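Long-range contacts in secondary thiamine-phosphate synthase enzyme (PDB 2CU5), which is of unconfirmed function but probably acts as a thiamine-phosphate synthase of the UPF0047 (YjbQ) family: residues Ala25-His30 / Gly101-Gly106; Val34-Pro39 / Val124-Leu129. All coordinates share one frame; numbering follows the deposited sequence.

Interaction 1 of 2, residues Ala25-His30 / Gly101-Gly106; sequences AALSGH and GRLRLG
The polar part of this contact is a backbone hydrogen bond from Gly-101 N to His-30 O, 2.8 Å long and nearly straight at 169°. A water adds a second, looser bridge: it accepts from Gly-29 N at 2.9 Å and donates a weak bond to Gly-101 O. Between these two links the backbones run very close, the CA atoms of Gly-29 and Gly-101 lying 3.4 Å apart. Gly-101 has phi 84°, and a CB on it would run into Gly-29 CA, which explains why the contact is built on bare backbone here.

Residues Leu-27 to His-30 form a type I' beta turn, following helix 20-25 and closed by the bond from His-30 N to Leu-27 O at 2.9 Å. Ser-28 and Gly-29 both take positive phi, and the turn is laid against Gly-101, just ahead of the short strand 102-103, the outermost of its sheet within this chain.

The side-chain part comes from Leu-27. With its CG anti to the carbonyl carbon (chi1 -57°), CD1 lies against the carbonyl of Gly-101, 3.6 Å from its O, and makes the apolar contact with Leu-103 CD2 at 4.2 Å. The same leucine also packs on Ala-98 of strand 93-99, while Leu-103 rests on Thr-20 and Val-23 of helix 20-25 and its N bonds to Glu-24 OE2.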
ATOM      1  N   ALA A  25     -19.532  -3.623 -12.179  1.00 22.40           N
ATOM      2  CA  ALA A  25     -20.385  -3.220 -13.288  1.00 23.48           C
ATOM      3  C   ALA A  25     -19.552  -2.714 -14.459  1.00 24.58           C
ATOM      4  O   ALA A  25     -20.018  -2.703 -15.599  1.00 26.12           O
ATOM      5  CB  ALA A  25     -21.369  -2.141 -12.834  1.00 25.60           C
ATOM      6  N   ALA A  26     -18.318  -2.301 -14.185  1.00 23.36           N
ATOM      7  CA  ALA A  26     -17.445  -1.797 -15.238  1.00 23.44           C
ATOM      8  C   ALA A  26     -16.596  -2.898 -15.873  1.00 23.52           C
ATOM      9  O   ALA A  26     -15.901  -2.657 -16.861  1.00 23.82           O
ATOM     10  CB  ALA A  26     -16.537  -0.702 -14.685  1.00 24.25           C
ATOM     11  N   LEU A  27     -16.674  -4.105 -15.321  1.00 22.30           N
ATOM     12  CA  LEU A  27     -15.882  -5.225 -15.817  1.00 23.69           C
ATOM     13  C   LEU A  27     -16.394  -5.933 -17.067  1.00 25.92           C
ATOM     14  O   LEU A  27     -15.634  -6.645 -17.725  1.00 24.93           O
ATOM     15  CB  LEU A  27     -15.705  -6.261 -14.708  1.00 23.14           C
ATOM     16  CG  LEU A  27     -15.065  -5.719 -13.428  1.00 23.15           C
ATOM     17  CD1 LEU A  27     -14.910  -6.844 -12.418  1.00 22.81           C
ATOM     18  CD2 LEU A  27     -13.717  -5.099 -13.759  1.00 22.77           C
ATOM     19  N   SER A  28     -17.670  -5.753 -17.389  1.00 27.18           N
ATOM     20  CA  SER A  28     -18.255  -6.405 -18.564  1.00 29.22           C
ATOM     21  C   SER A  28     -17.933  -7.902 -18.607  1.00 27.87           C
ATOM     22  O   SER A  28     -17.498  -8.422 -19.633  1.00 28.70           O
ATOM     23  CB  SER A  28     -17.751  -5.736 -19.848  1.00 30.89           C
ATOM     24  OG  SER A  28     -18.179  -4.385 -19.926  1.00 34.51           O
ATOM     25  N   GLY A  29     -18.140  -8.587 -17.487  1.00 25.89           N
ATOM     26  CA  GLY A  29     -17.883 -10.018 -17.429  1.00 24.84           C
ATOM     27  C   GLY A  29     -16.434 -10.458 -17.575  1.00 25.63           C
ATOM     28  O   GLY A  29     -16.162 -11.629 -17.830  1.00 23.78           O
ATOM     29  N   HIS A  30     -15.500  -9.530 -17.408  1.00 24.34           N
ATOM     30  CA  HIS A  30     -14.078  -9.844 -17.526  1.00 25.41           C
ATOM     31  C   HIS A  30     -13.594 -10.900 -16.530  1.00 24.76           C
ATOM     32  O   HIS A  30     -14.106 -11.005 -15.415  1.00 23.78           O
ATOM     33  CB  HIS A  30     -13.248  -8.570 -17.324  1.00 28.77           C
ATOM     34  CG  HIS A  30     -11.767  -8.804 -17.268  1.00 29.55           C
ATOM     35  ND1 HIS A  30     -11.025  -9.160 -18.375  1.00 30.20           N
ATOM     36  CD2 HIS A  30     -10.889  -8.730 -16.237  1.00 29.48           C
ATOM     37  CE1 HIS A  30      -9.756  -9.294 -18.029  1.00 31.20           C
ATOM     38  NE2 HIS A  30      -9.647  -9.038 -16.737  1.00 29.76           N
ATOM     39  N   GLY A 101     -16.768 -11.098 -14.516  1.00 23.69           N
ATOM     40  CA  GLY A 101     -17.377  -9.861 -14.067  1.00 23.11           C
ATOM     41  C   GLY A 101     -17.534  -9.676 -12.573  1.00 23.96           C
ATOM     42  O   GLY A 101     -18.052  -8.651 -12.137  1.00 23.76           O
ATOM     43  N   ARG A 102     -17.102 -10.654 -11.786  1.00 23.67           N
ATOM     44  CA  ARG A 102     -17.215 -10.543 -10.339  1.00 23.51           C
ATOM     45  C   ARG A 102     -15.861 -10.625  -9.652  1.00 21.45           C
ATOM     46  O   ARG A 102     -15.050 -11.500  -9.946  1.00 20.53           O
ATOM     47  CB  ARG A 102     -18.153 -11.624  -9.798  1.00 25.77           C
ATOM     48  CG  ARG A 102     -19.603 -11.419 -10.232  1.00 32.12           C
ATOM     49  CD  ARG A 102     -20.535 -12.452  -9.626  1.00 37.02           C
ATOM     50  NE  ARG A 102     -21.924 -12.235 -10.025  1.00 42.09           N
ATOM     51  CZ  ARG A 102     -22.372 -12.321 -11.277  1.00 43.32           C
ATOM     52  NH1 ARG A 102     -21.542 -12.618 -12.270  1.00 43.44           N
ATOM     53  NH2 ARG A 102     -23.655 -12.110 -11.538  1.00 44.35           N
ATOM     54  N   LEU A 103     -15.623  -9.698  -8.732  1.00 22.46           N
ATOM     55  CA  LEU A 103     -14.369  -9.659  -7.997  1.00 20.12           C
ATOM     56  C   LEU A 103     -14.255 -10.854  -7.060  1.00 20.48           C
ATOM     57  O   LEU A 103     -15.214 -11.201  -6.374  1.00 21.78           O
ATOM     58  CB  LEU A 103     -14.280  -8.356  -7.201  1.00 19.47           C
ATOM     59  CG  LEU A 103     -14.181  -7.087  -8.053  1.00 20.51           C
ATOM     60  CD1 LEU A 103     -14.412  -5.847  -7.184  1.00 19.70           C
ATOM     61  CD2 LEU A 103     -12.824  -7.042  -8.725  1.00 19.34           C
ATOM     62  N   ARG A 104     -13.084 -11.490  -7.048  1.00 21.16           N
ATOM     63  CA  ARG A 104     -12.830 -12.640  -6.181  1.00 22.54           C
ATOM     64  C   ARG A 104     -12.258 -12.099  -4.877  1.00 21.11           C
ATOM     65  O   ARG A 104     -11.114 -11.650  -4.829  1.00 20.51           O
ATOM     66  CB  ARG A 104     -11.822 -13.594  -6.827  1.00 25.64           C
ATOM     67  CG  ARG A 104     -12.238 -14.116  -8.191  1.00 32.07           C
ATOM     68  CD  ARG A 104     -13.552 -14.892  -8.146  1.00 37.85           C
ATOM     69  NE  ARG A 104     -13.454 -16.179  -7.453  1.00 43.52           N
ATOM     70  CZ  ARG A 104     -13.587 -16.350  -6.139  1.00 45.96           C
ATOM     71  NH1 ARG A 104     -13.828 -15.316  -5.344  1.00 48.32           N
ATOM     72  NH2 ARG A 104     -13.488 -17.568  -5.617  1.00 47.65           N
ATOM     73  N   LEU A 105     -13.062 -12.149  -3.825  1.00 20.70           N
ATOM     74  CA  LEU A 105     -12.658 -11.616  -2.530  1.00 20.54           C
ATOM     75  C   LEU A 105     -12.927 -12.586  -1.393  1.00 22.02           C
ATOM     76  O   LEU A 105     -13.667 -13.559  -1.554  1.00 21.32           O
ATOM     77  CB  LEU A 105     -13.433 -10.325  -2.267  1.00 20.54           C
ATOM     78  CG  LEU A 105     -13.336  -9.266  -3.366  1.00 19.68           C
ATOM     79  CD1 LEU A 105     -14.346  -8.155  -3.120  1.00 19.51           C
ATOM     80  CD2 LEU A 105     -11.917  -8.719  -3.398  1.00 21.10           C
ATOM     81  N   GLY A 106     -12.331 -12.301  -0.239  1.00 21.77           N
ATOM     82  CA  GLY A 106     -12.539 -13.135   0.928  1.00 21.13           C
ATOM     83  C   GLY A 106     -13.966 -12.960   1.409  1.00 22.03           C
ATOM     84  O   GLY A 106     -14.671 -12.044   0.977  1.00 20.08           O
TER
HETATM   85  O   HOH W   1     -19.302  -7.391 -15.068  1.00 24.33           O

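Interaction 2 of 2, residues Val34-Pro39 / Val124-Leu129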
ATOM      1  N   VAL A  34      -7.726  -6.979 -12.258  1.00 16.59           N
ATOM      2  CA  VAL A  34      -8.359  -5.681 -12.447  1.00 18.37           C
ATOM      3  C   VAL A  34      -7.547  -4.632 -11.692  1.00 17.69           C
ATOM      4  O   VAL A  34      -7.245  -4.808 -10.511  1.00 17.28           O
ATOM      5  CB  VAL A  34      -9.803  -5.676 -11.889  1.00 20.04           C
ATOM      6  CG1 VAL A  34     -10.405  -4.287 -12.013  1.00 21.82           C
ATOM      7  CG2 VAL A  34     -10.660  -6.702 -12.635  1.00 20.17           C
ATOM      8  N   TYR A  35      -7.196  -3.552 -12.378  1.00 16.71           N
ATOM      9  CA  TYR A  35      -6.426  -2.470 -11.771  1.00 16.95           C
ATOM     10  C   TYR A  35      -7.359  -1.313 -11.411  1.00 17.63           C
ATOM     11  O   TYR A  35      -8.224  -0.937 -12.207  1.00 16.71           O
ATOM     12  CB  TYR A  35      -5.349  -1.989 -12.751  1.00 17.79           C
ATOM     13  CG  TYR A  35      -4.609  -0.741 -12.324  1.00 17.56           C
ATOM     14  CD1 TYR A  35      -3.685  -0.771 -11.280  1.00 18.21           C
ATOM     15  CD2 TYR A  35      -4.840   0.476 -12.963  1.00 18.81           C
ATOM     16  CE1 TYR A  35      -3.005   0.391 -10.882  1.00 17.50           C
ATOM     17  CE2 TYR A  35      -4.166   1.638 -12.576  1.00 18.98           C
ATOM     18  CZ  TYR A  35      -3.252   1.588 -11.536  1.00 18.42           C
ATOM     19  OH  TYR A  35      -2.588   2.737 -11.167  1.00 14.68           O
ATOM     20  N   LEU A  36      -7.190  -0.768 -10.205  1.00 15.65           N
ATOM     21  CA  LEU A  36      -7.993   0.357  -9.728  1.00 16.71           C
ATOM     22  C   LEU A  36      -7.062   1.468  -9.264  1.00 15.58           C
ATOM     23  O   LEU A  36      -6.040   1.203  -8.623  1.00 16.32           O
ATOM     24  CB  LEU A  36      -8.885  -0.062  -8.561  1.00 17.47           C
ATOM     25  CG  LEU A  36      -9.917  -1.168  -8.785  1.00 18.58           C
ATOM     26  CD1 LEU A  36     -10.681  -1.372  -7.494  1.00 16.95           C
ATOM     27  CD2 LEU A  36     -10.873  -0.788  -9.920  1.00 17.85           C
ATOM     28  N   PHE A  37      -7.425   2.710  -9.566  1.00 13.67           N
ATOM     29  CA  PHE A  37      -6.598   3.855  -9.196  1.00 15.55           C
ATOM     30  C   PHE A  37      -7.427   5.112  -8.937  1.00 14.70           C
ATOM     31  O   PHE A  37      -8.405   5.374  -9.637  1.00 15.01           O
ATOM     32  CB  PHE A  37      -5.599   4.123 -10.337  1.00 14.16           C
ATOM     33  CG  PHE A  37      -4.650   5.274 -10.090  1.00 14.83           C
ATOM     34  CD1 PHE A  37      -3.595   5.150  -9.186  1.00 13.71           C
ATOM     35  CD2 PHE A  37      -4.788   6.466 -10.796  1.00 13.95           C
ATOM     36  CE1 PHE A  37      -2.691   6.195  -8.993  1.00 16.38           C
ATOM     37  CE2 PHE A  37      -3.891   7.520 -10.614  1.00 15.61           C
ATOM     38  CZ  PHE A  37      -2.835   7.386  -9.710  1.00 17.06           C
ATOM     39  N   VAL A  38      -7.061   5.876  -7.911  1.00 15.37           N
ATOM     40  CA  VAL A  38      -7.741   7.144  -7.664  1.00 15.66           C
ATOM     41  C   VAL A  38      -6.700   8.217  -7.980  1.00 15.34           C
ATOM     42  O   VAL A  38      -5.616   8.243  -7.396  1.00 16.06           O
ATOM     43  CB  VAL A  38      -8.246   7.321  -6.191  1.00 14.80           C
ATOM     44  CG1 VAL A  38      -9.519   6.525  -5.980  1.00 18.69           C
ATOM     45  CG2 VAL A  38      -7.172   6.897  -5.200  1.00 15.97           C
ATOM     46  N   PRO A  39      -7.000   9.095  -8.946  1.00 16.62           N
ATOM     47  CA  PRO A  39      -6.066  10.158  -9.321  1.00 17.59           C
ATOM     48  C   PRO A  39      -6.215  11.326  -8.357  1.00 16.52           C
ATOM     49  O   PRO A  39      -6.354  12.473  -8.776  1.00 18.56           O
ATOM     50  CB  PRO A  39      -6.514  10.509 -10.729  1.00 17.91           C
ATOM     51  CG  PRO A  39      -8.017  10.389 -10.603  1.00 18.58           C
ATOM     52  CD  PRO A  39      -8.185   9.100  -9.825  1.00 17.61           C
ATOM     53  N   VAL A 124     -12.446   7.107 -10.081  1.00 18.06           N
ATOM     54  CA  VAL A 124     -11.794   5.838  -9.833  1.00 17.03           C
ATOM     55  C   VAL A 124     -11.608   5.233 -11.217  1.00 17.89           C
ATOM     56  O   VAL A 124     -12.582   5.020 -11.940  1.00 19.09           O
ATOM     57  CB  VAL A 124     -12.656   4.894  -8.975  1.00 16.60           C
ATOM     58  CG1 VAL A 124     -11.973   3.539  -8.868  1.00 17.23           C
ATOM     59  CG2 VAL A 124     -12.863   5.488  -7.581  1.00 17.07           C
ATOM     60  N   TRP A 125     -10.361   4.990 -11.597  1.00 17.09           N
ATOM     61  CA  TRP A 125     -10.076   4.412 -12.905  1.00 17.45           C
ATOM     62  C   TRP A 125     -10.012   2.896 -12.815  1.00 18.62           C
ATOM     63  O   TRP A 125      -9.469   2.344 -11.858  1.00 18.08           O
ATOM     64  CB  TRP A 125      -8.761   4.957 -13.453  1.00 14.76           C
ATOM     65  CG  TRP A 125      -8.752   6.448 -13.610  1.00 16.42           C
ATOM     66  CD1 TRP A 125      -9.838   7.281 -13.635  1.00 16.65           C
ATOM     67  CD2 TRP A 125      -7.602   7.281 -13.801  1.00 15.43           C
ATOM     68  NE1 TRP A 125      -9.432   8.581 -13.831  1.00 16.63           N
ATOM     69  CE2 TRP A 125      -8.066   8.609 -13.937  1.00 16.79           C
ATOM     70  CE3 TRP A 125      -6.223   7.034 -13.871  1.00 17.52           C
ATOM     71  CZ2 TRP A 125      -7.199   9.691 -14.140  1.00 16.28           C
ATOM     72  CZ3 TRP A 125      -5.361   8.108 -14.072  1.00 16.66           C
ATOM     73  CH2 TRP A 125      -5.855   9.421 -14.205  1.00 18.10           C
ATOM     74  N   VAL A 126     -10.570   2.226 -13.818  1.00 17.92           N
ATOM     75  CA  VAL A 126     -10.594   0.773 -13.839  1.00 16.66           C
ATOM     76  C   VAL A 126      -9.949   0.271 -15.123  1.00 18.48           C
ATOM     77  O   VAL A 126     -10.347   0.658 -16.219  1.00 17.47           O
ATOM     78  CB  VAL A 126     -12.039   0.243 -13.768  1.00 17.75           C
ATOM     79  CG1 VAL A 126     -12.030  -1.272 -13.651  1.00 17.97           C
ATOM     80  CG2 VAL A 126     -12.776   0.876 -12.593  1.00 17.74           C
ATOM     81  N   ARG A 127      -8.950  -0.587 -14.969  1.00 17.74           N
ATOM     82  CA  ARG A 127      -8.234  -1.159 -16.097  1.00 20.66           C
ATOM     83  C   ARG A 127      -8.205  -2.674 -15.985  1.00 20.15           C
ATOM     84  O   ARG A 127      -7.817  -3.221 -14.954  1.00 18.50           O
ATOM     85  CB  ARG A 127      -6.804  -0.625 -16.126  1.00 21.48           C
ATOM     86  CG  ARG A 127      -5.867  -1.375 -17.056  1.00 27.22           C
ATOM     87  CD  ARG A 127      -6.218  -1.167 -18.515  1.00 29.36           C
ATOM     88  NE  ARG A 127      -5.000  -1.071 -19.311  1.00 32.16           N
ATOM     89  CZ  ARG A 127      -4.166  -2.081 -19.536  1.00 31.25           C
ATOM     90  NH1 ARG A 127      -4.418  -3.283 -19.037  1.00 31.90           N
ATOM     91  NH2 ARG A 127      -3.065  -1.877 -20.241  1.00 32.26           N
ATOM     92  N   LEU A 128      -8.623  -3.350 -17.050  1.00 21.77           N
ATOM     93  CA  LEU A 128      -8.623  -4.807 -17.066  1.00 21.53           C
ATOM     94  C   LEU A 128      -7.301  -5.280 -17.660  1.00 21.86           C
ATOM     95  O   LEU A 128      -6.866  -4.774 -18.693  1.00 19.47           O
ATOM     96  CB  LEU A 128      -9.779  -5.332 -17.927  1.00 23.77           C
ATOM     97  CG  LEU A 128     -11.151  -4.674 -17.733  1.00 25.96           C
ATOM     98  CD1 LEU A 128     -12.150  -5.251 -18.727  1.00 26.97           C
ATOM     99  CD2 LEU A 128     -11.631  -4.889 -16.310  1.00 28.96           C
ATOM    100  N   LEU A 129      -6.656  -6.235 -16.999  1.00 22.70           N
ATOM    101  CA  LEU A 129      -5.403  -6.788 -17.496  1.00 25.55           C
ATOM    102  C   LEU A 129      -5.722  -8.084 -18.234  1.00 27.97           C
ATOM    103  O   LEU A 129      -6.752  -8.711 -17.901  1.00 30.62           O
ATOM    104  CB  LEU A 129      -4.436  -7.105 -16.348  1.00 22.29           C
ATOM    105  CG  LEU A 129      -3.747  -5.956 -15.608  1.00 23.45           C
ATOM    106  CD1 LEU A 129      -4.769  -5.147 -14.821  1.00 21.79           C
ATOM    107  CD2 LEU A 129      -2.689  -6.534 -14.682  1.00 22.18           C
ATOM    108  OXT LEU A 129      -4.927  -8.469 -19.111  1.00 30.93           O
TER
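Arg-127 O receives Tyr-35 N in a hydrogen bond of 2.7 Å, almost straight at 174°, and the same oxygen also has a longer CA-H...O contact with Val-34 CA. The return bond runs from Arg-127 N to Tyr-35 O. Phe-37 and Trp-125 form the next hydrogen-bonded pair: Trp-125 N reaches Phe-37 O at 2.8 Å, whereas the bond from Phe-37 N to Trp-125 O is more bent. Strands 32-37 and 120-128 thus pair antiparallel in the middle of a five-stranded sheet.

On the face bearing Val-34, Leu-36 and Val-126, Leu-36 CD2 lies alongside Val-126 CG2 at 3.7 Å, and Val-34 CG1 meets Val-126 CG1 at 3.8 Å. The other face carries Tyr-35, Phe-37, Trp-125 and Arg-127. Trp-125, its CG anti to the carbonyl carbon (chi1 -59°), lies beside the Phe-37 ring with the planes oblique at 44°, and CE3 comes 3.4 Å from Phe-37 CD2. Pro-39 CB sits over the indole face in a CH-pi contact, 3.9 Å from the centroid of the six-membered ring. An alanine in place of this tryptophan would probably open a gap beside Phe-37, strip Pro-39 of its aromatic support and leave Glu-123 OE1 without its NE1 donor. The four strand-to-strand bonds satisfy the backbones of the two hydrogen-bonded pairs, while the face of Phe-37 and Trp-125 is turned to the third subunit, whose Arg-104 packs on Trp-125.

In the fold
Interactions 1 and 2 have centres 12 Å apart and touch directly. Leu-27 of interaction 1 joins them: its CD2 lies 3.6 Å from Val-34 CG2 and makes a tight 3.3 Å approach to Leu-128 CD2, so the turn after helix 20-25 packs against the end of strand 120-128 and the first half of strand 32-37. His-30 adds to this, with CE1 packed 3.1 Å from Leu-129 O. Both contacts reach the same five-stranded sheet, interaction 2 between inner strands and interaction 1 at the edge strand 102-103, and their segments alternate along the chain. The assembly of three subunits brings them together again, since Arg-104 of one subunit packs on Trp-125 of another and Leu-105 on Phe-37.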